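Local coordinates for ribosome inactivating type 1 protein (Iris hollandica, PDB 3MVG) that belongs to the type 1 ribosome-inactivating proteins, single-chain plant proteins named for their action on ribosomes, at residues G30-V33 against H34-P37; T146-A149 against R150-V154; Q170-T173 against N174-D178. All blocks are in the same frame, centred on the assembly; numbering follows the deposited sequence.

Contact 1 (G30-V33 against H34-P37); sequences GTSV and HDIP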
loop_
_atom_site.group_PDB
_atom_site.type_symbol
_atom_site.label_atom_id
_atom_site.label_comp_id
_atom_site.label_asym_id
_atom_site.label_seq_id
_atom_site.Cartn_x
_atom_site.Cartn_y
_atom_site.Cartn_z
ATOM N N GLY A 30 -3.711 22.074 1.948
ATOM C CA GLY A 30 -3.709 22.347 0.510
ATOM C C GLY A 30 -2.314 22.549 -0.048
ATOM O O GLY A 30 -2.053 22.217 -1.211
ATOM N N THR A 31 -1.415 23.111 0.759
ATOM C CA THR A 31 -0.007 23.244 0.384
ATOM C C THR A 31 0.617 21.859 0.234
ATOM O O THR A 31 0.360 20.951 1.034
ATOM C CB THR A 31 0.767 24.091 1.412
ATOM O OG1 THR A 31 0.192 25.403 1.456
ATOM C CG2 THR A 31 2.252 24.213 1.058
ATOM N N SER A 32 1.420 21.719 -0.814
ATOM C CA SER A 32 2.097 20.484 -1.172
ATOM C C SER A 32 3.595 20.734 -1.055
ATOM O O SER A 32 4.095 21.744 -1.569
ATOM C CB SER A 32 1.747 20.135 -2.622
ATOM O OG SER A 32 2.312 18.902 -3.030
ATOM N N VAL A 33 4.310 19.845 -0.369
ATOM C CA VAL A 33 5.776 19.924 -0.296
ATOM C C VAL A 33 6.335 18.590 -0.783
ATOM O O VAL A 33 6.065 17.540 -0.185
ATOM C CB VAL A 33 6.281 20.243 1.138
ATOM C CG1 VAL A 33 7.803 20.284 1.174
ATOM C CG2 VAL A 33 5.715 21.580 1.633
ATOM N N HIS A 34 7.088 18.624 -1.882
ATOM C CA HIS A 34 7.580 17.395 -2.528
ATOM C C HIS A 34 6.473 16.360 -2.728
ATOM O O HIS A 34 6.670 15.160 -2.506
ATOM C CB HIS A 34 8.749 16.787 -1.756
ATOM C CG HIS A 34 9.963 17.657 -1.726
ATOM N ND1 HIS A 34 10.774 17.827 -2.829
ATOM C CD2 HIS A 34 10.504 18.405 -0.736
ATOM C CE1 HIS A 34 11.765 18.643 -2.514
ATOM N NE2 HIS A 34 11.623 19.012 -1.254
ATOM N N ASP A 35 5.303 16.852 -3.131
ATOM C CA ASP A 35 4.135 16.018 -3.444
ATOM C C ASP A 35 3.526 15.303 -2.240
ATOM O O ASP A 35 2.810 14.307 -2.403
ATOM C CB ASP A 35 4.417 15.068 -4.615
ATOM C CG ASP A 35 4.606 15.809 -5.913
ATOM O OD1 ASP A 35 3.981 16.877 -6.090
ATOM O OD2 ASP A 35 5.382 15.330 -6.756
ATOM N N ILE A 36 3.818 15.819 -1.047
ATOM C CA ILE A 36 3.186 15.371 0.183
ATOM C C ILE A 36 2.423 16.558 0.775
ATOM O O ILE A 36 2.959 17.671 0.841
ATOM C CB ILE A 36 4.213 14.837 1.206
ATOM C CG1 ILE A 36 5.170 13.840 0.546
ATOM C CG2 ILE A 36 3.496 14.202 2.400
ATOM C CD1 ILE A 36 6.258 13.354 1.465
ATOM N N PRO A 37 1.161 16.342 1.183
ATOM C CA PRO A 37 0.399 17.435 1.792
ATOM C C PRO A 37 1.025 17.959 3.078
ATOM O O PRO A 37 1.471 17.183 3.931
ATOM C CB PRO A 37 -0.945 16.784 2.117
ATOM C CG PRO A 37 -1.079 15.700 1.118
ATOM C CD PRO A 37 0.309 15.157 0.947
HETATM O O HOH W 1 4.797 19.551 -4.161
#

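Contact 2 (T146-A149 against R150-V154); sequences TSVA and RSLIV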
loop_
_atom_site.group_PDB
_atom_site.type_symbol
_atom_site.label_atom_id
_atom_site.label_comp_id
_atom_site.label_asym_id
_atom_site.label_seq_id
_atom_site.Cartn_x
_atom_site.Cartn_y
_atom_site.Cartn_z
ATOM N N THR A 146 -8.996 1.822 31.679
ATOM C CA THR A 146 -8.156 0.858 30.967
ATOM C C THR A 146 -8.595 0.650 29.516
ATOM O O THR A 146 -7.779 0.781 28.591
ATOM C CB THR A 146 -8.128 -0.480 31.719
ATOM O OG1 THR A 146 -7.917 -0.208 33.115
ATOM C CG2 THR A 146 -7.025 -1.392 31.190
ATOM N N SER A 147 -9.877 0.338 29.327
ATOM C CA SER A 147 -10.407 -0.006 28.004
ATOM C C SER A 147 -10.549 1.202 27.093
ATOM O O SER A 147 -10.574 1.043 25.871
ATOM C CB SER A 147 -11.743 -0.743 28.125
ATOM O OG SER A 147 -12.759 0.118 28.609
ATOM N N VAL A 148 -10.641 2.398 27.668
ATOM C CA VAL A 148 -10.670 3.625 26.873
ATOM C C VAL A 148 -9.303 3.834 26.232
ATOM O O VAL A 148 -9.193 4.055 25.022
ATOM C CB VAL A 148 -11.052 4.853 27.721
ATOM C CG1 VAL A 148 -11.015 6.138 26.886
ATOM C CG2 VAL A 148 -12.427 4.666 28.305
ATOM N N ALA A 149 -8.245 3.754 27.034
ATOM C CA ALA A 149 -6.895 3.877 26.504
ATOM C C ALA A 149 -6.596 2.788 25.478
ATOM O O ALA A 149 -6.021 3.071 24.422
ATOM C CB ALA A 149 -5.874 3.853 27.633
ATOM N N ARG A 150 -6.993 1.548 25.769
ATOM C CA ARG A 150 -6.756 0.460 24.825
ATOM C C ARG A 150 -7.447 0.737 23.484
ATOM O O ARG A 150 -6.858 0.568 22.411
ATOM C CB ARG A 150 -7.246 -0.873 25.388
ATOM C CG ARG A 150 -6.727 -2.059 24.599
ATOM C CD ARG A 150 -7.564 -3.311 24.819
ATOM N NE ARG A 150 -6.978 -4.461 24.130
ATOM C CZ ARG A 150 -7.099 -4.704 22.822
ATOM N NH1 ARG A 150 -7.788 -3.883 22.033
ATOM N NH2 ARG A 150 -6.508 -5.766 22.294
ATOM N N SER A 151 -8.696 1.188 23.557
ATOM C CA SER A 151 -9.478 1.462 22.350
ATOM C C SER A 151 -8.912 2.628 21.558
ATOM O O SER A 151 -8.882 2.586 20.326
ATOM C CB SER A 151 -10.945 1.692 22.697
ATOM O OG SER A 151 -11.483 0.513 23.297
ATOM N N LEU A 152 -8.432 3.651 22.258
ATOM C CA LEU A 152 -7.781 4.778 21.598
ATOM C C LEU A 152 -6.478 4.383 20.913
ATOM O O LEU A 152 -6.172 4.883 19.842
ATOM C CB LEU A 152 -7.568 5.934 22.572
ATOM C CG LEU A 152 -8.828 6.728 22.915
ATOM C CD1 LEU A 152 -8.557 7.653 24.094
ATOM C CD2 LEU A 152 -9.365 7.514 21.720
ATOM N N ILE A 153 -5.731 3.454 21.493
ATOM C CA ILE A 153 -4.530 2.938 20.833
ATOM C C ILE A 153 -4.890 2.351 19.466
ATOM O O ILE A 153 -4.203 2.597 18.470
ATOM C CB ILE A 153 -3.815 1.888 21.716
ATOM C CG1 ILE A 153 -3.143 2.590 22.898
ATOM C CG2 ILE A 153 -2.786 1.103 20.913
ATOM C CD1 ILE A 153 -2.649 1.650 23.990
ATOM N N VAL A 154 -5.964 1.561 19.427
ATOM C CA VAL A 154 -6.435 0.951 18.182
ATOM C C VAL A 154 -6.878 2.033 17.189
ATOM O O VAL A 154 -6.440 2.055 16.036
ATOM C CB VAL A 154 -7.585 -0.055 18.448
ATOM C CG1 VAL A 154 -8.197 -0.558 17.143
ATOM C CG2 VAL A 154 -7.081 -1.238 19.276
#

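Contact 3 (Q170-T173 against N174-D178); sequences QRVT and NNIID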
loop_
_atom_site.group_PDB
_atom_site.type_symbol
_atom_site.label_atom_id
_atom_site.label_comp_id
_atom_site.label_asym_id
_atom_site.label_seq_id
_atom_site.Cartn_x
_atom_site.Cartn_y
_atom_site.Cartn_z
ATOM N N GLN A 170 -1.223 0.190 4.163
ATOM C CA GLN A 170 -0.977 -1.028 3.386
ATOM C C GLN A 170 -1.139 -2.306 4.213
ATOM O O GLN A 170 -1.724 -3.297 3.737
ATOM C CB GLN A 170 0.430 -0.974 2.788
ATOM C CG GLN A 170 0.879 -2.251 2.143
ATOM C CD GLN A 170 0.502 -2.314 0.700
ATOM O OE1 GLN A 170 -0.675 -2.286 0.337
ATOM N NE2 GLN A 170 1.501 -2.381 -0.144
ATOM N N ARG A 171 -0.611 -2.282 5.436
ATOM C CA ARG A 171 -0.728 -3.413 6.355
ATOM C C ARG A 171 -2.200 -3.747 6.574
ATOM O O ARG A 171 -2.590 -4.918 6.557
ATOM C CB ARG A 171 -0.064 -3.102 7.701
ATOM C CG ARG A 171 1.378 -2.618 7.628
ATOM C CD ARG A 171 2.211 -3.501 6.725
ATOM N NE ARG A 171 3.637 -3.443 7.046
ATOM C CZ ARG A 171 4.512 -2.647 6.443
ATOM N NH1 ARG A 171 4.114 -1.815 5.489
ATOM N NH2 ARG A 171 5.790 -2.679 6.800
ATOM N N VAL A 172 -3.010 -2.709 6.773
ATOM C CA VAL A 172 -4.443 -2.865 7.003
ATOM C C VAL A 172 -5.132 -3.420 5.758
ATOM O O VAL A 172 -5.859 -4.414 5.831
ATOM C CB VAL A 172 -5.098 -1.527 7.447
ATOM C CG1 VAL A 172 -6.580 -1.720 7.725
ATOM C CG2 VAL A 172 -4.410 -0.991 8.688
ATOM N N THR A 173 -4.904 -2.812 4.601
ATOM C CA THR A 173 -5.612 -3.280 3.408
ATOM C C THR A 173 -5.163 -4.676 2.977
ATOM O O THR A 173 -5.975 -5.428 2.441
ATOM C CB THR A 173 -5.553 -2.275 2.251
ATOM O OG1 THR A 173 -4.194 -2.048 1.905
ATOM C CG2 THR A 173 -6.194 -0.949 2.655
ATOM N N ASN A 174 -3.920 -5.052 3.264
ATOM C CA ASN A 174 -3.461 -6.424 2.992
ATOM C C ASN A 174 -4.205 -7.481 3.809
ATOM O O ASN A 174 -4.113 -8.681 3.536
ATOM C CB ASN A 174 -1.978 -6.557 3.304
ATOM C CG ASN A 174 -1.081 -5.852 2.293
ATOM O OD1 ASN A 174 -1.531 -5.378 1.254
ATOM N ND2 ASN A 174 0.200 -5.763 2.622
ATOM N N ASN A 175 -4.917 -7.031 4.832
ATOM C CA ASN A 175 -5.649 -7.930 5.705
ATOM C C ASN A 175 -7.159 -7.801 5.602
ATOM O O ASN A 175 -7.884 -8.413 6.383
ATOM C CB ASN A 175 -5.128 -7.776 7.127
ATOM C CG ASN A 175 -3.816 -8.475 7.302
ATOM O OD1 ASN A 175 -3.747 -9.699 7.162
ATOM N ND2 ASN A 175 -2.749 -7.720 7.553
ATOM N N ILE A 176 -7.630 -7.022 4.635
ATOM C CA ILE A 176 -9.044 -7.002 4.292
ATOM C C ILE A 176 -9.205 -7.917 3.087
ATOM O O ILE A 176 -8.810 -7.573 1.975
ATOM C CB ILE A 176 -9.542 -5.573 3.985
ATOM C CG1 ILE A 176 -9.394 -4.674 5.225
ATOM C CG2 ILE A 176 -10.986 -5.609 3.469
ATOM C CD1 ILE A 176 -9.547 -3.186 4.936
ATOM N N ILE A 177 -9.766 -9.093 3.332
ATOM C CA ILE A 177 -9.795 -10.152 2.333
ATOM C C ILE A 177 -11.150 -10.069 1.655
ATOM O O ILE A 177 -12.087 -10.805 1.997
ATOM C CB ILE A 177 -9.572 -11.528 2.985
ATOM C CG1 ILE A 177 -8.417 -11.489 4.001
ATOM C CG2 ILE A 177 -9.359 -12.601 1.917
ATOM C CD1 ILE A 177 -7.046 -11.036 3.468
ATOM N N ASP A 178 -11.269 -9.146 0.709
ATOM C CA ASP A 178 -12.571 -8.807 0.159
ATOM C C ASP A 178 -12.888 -9.504 -1.156
ATOM O O ASP A 178 -13.898 -9.205 -1.778
ATOM C CB ASP A 178 -12.762 -7.280 0.065
ATOM C CG ASP A 178 -11.768 -6.607 -0.866
ATOM O OD1 ASP A 178 -11.098 -7.289 -1.676
ATOM O OD2 ASP A 178 -11.663 -5.366 -0.775
#

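Contact 1 (G30-V33 against H34-P37)
Val33 and Ile36 face each other as an antiparallel hydrogen-bonded pair and close a tight hairpin with two backbone bonds. Val33 N gives an almost straight bond (175°) to Ile36 O at 2.8 Å. The return bond, Ile36 N to Val33 O at 3.0 Å, is less regular, since its donor stands above the carbonyl plane. One step out, Ser32 and Pro37 form a non-hydrogen-bonded pair with CA atoms 4.6 Å apart. Here the strands meet through CA-H...O contacts, Pro37 CA to Thr31 O and Ser32 CA to Ile36 O, both 3.6 Å. His34 and Asp35 both take left-handed backbone angles and so make the type I' turn of a beta hairpin with a two-residue loop, joining strand 32-33 to strand 36-37. With chi1 at -177°, Ser32 swings its hydroxyl away from its own N and over the turn, OG 3.4 Å from Asp35 CA. A water bridges Ser32 OG (2.8 Å) and Asp35 N (2.9 Å), accepting from the amide, which Val33 O, nearby but badly angled, does not bond. The carboxylate of Asp35 belongs to the dimer interface: OD1 makes a salt bridge with Arg184 of the second subunit. On the face shared with Ile36, Val33 sends CG1 past the start of the turn to the imidazole of His34, where it approaches CD2 obliquely at 3.8 Å. Leu247 packs against both Val33 and Ile36 on that face, while Val235 of helix 235-240 touches His34 and Arg239 bonds to the carbonyl of His34.

Contact 2 (T146-A149 against R150-V154)
Val148 and Leu152, one helical turn apart, lie side by side and point the same way, CG1 of the valine 4.0 Å from CD1 of the leucine. The leucine's branch carbon CG also lies close to the backbone, 3.4 Å from Val148 O, the same carbonyl that receives Leu152 N. A quarter-turn or so round the helix, Ile153 leans back along the chain: with CG1 anti to the carbonyl carbon (chi1 -72°), this methylene comes to 3.3 Å from Ala149 O. Ser151 uses a like torsion, chi1 -62°, for a polar purpose, folding OG back toward the preceding turn. There it donates to Ser147 O at 2.8 Å, nearly in line with the C=O bond. Ser151 N reaches the same oxygen at 3.0 Å. Arg150 differs, its extended chain leading away from the preceding turn. Its backbone N makes the regular helical bond to Thr146 O at 3.0 Å. The segment is the first part of helix 146-164, packed against two others: Val148 and Ser151 meet helix 126-138, while Ala149 and Ile153 meet helix 108-115. Because OG and N of Ser151 both donate to Ser147 O, the proton of the buried hydroxyl is satisfied within its own helix, where the side chain faces Ala132 and Thr135.

Contact 3 (Q170-T173 against N174-D178)
Four hydrogen bonds carry the chain from Gln170-Thr173 into Asn174-Ile176, and the three made by backbone amides change character as the helix ends. Asn174 N to Gln170 O, 2.9 Å, still spans a full helical turn. The next two reach back only three residues, Asn175 N to Val172 O and Ile176 N to Thr173 O, and both donors stand above the carbonyl plane; the second closes a type I beta turn. The fourth bond comes from a side chain: Asn175 ND2 donates to Arg171 O at 3.0 Å, occupying a carbonyl near the end of the helix. Asn175 CG, anti to the carbonyl carbon (chi1 -77°), is folded back for this reach. In the second subunit, ND2 also bonds Thr240 OG1 and OD1 accepts from Arg239 NE. Between Gln170 and Asn174 the amides cross, their planes 33° apart, with OE1 and OD1 3.3 Å from each other, two acceptors and no bond. Their NH2 groups turn instead to the second subunit, Gln170 NE2 to the carbonyl of Arg166 and Asn174 ND2 to that of Thr240. Apolar contact is slight, Val172 CG1 meeting Ile176 CD1 at 4.3 Å. Val172 also packs on helix 146-164, and with Thr173 on Tyr16 of helix 13-27; past the turn, strand 176-177 pairs antiparallel with strand 184-185, where Tyr185 touches Ile176.

In the fold
The three contacts follow one another along the chain, each local: a hairpin, the first part of a helix and a helix end. Contacts 1 and 2 lie on opposite sides of the chain's centre, their own centres 32 Å apart. Contact 3 comes closer to contact 2, nearest atoms about 8 Å apart, and the helices that hold them, 146-164 and 166-173, follow each other in the chain. Contacts 1 and 3 do not touch within one chain, with nearest atoms about 15 Å apart, yet they meet across the dimer: Asp35 packs on Ile177 of the second subunit. Contact 2 takes no part in that interface. A glycerol, probably from the crystallisation liquor, is hydrogen-bonded to Arg171 in contact 3.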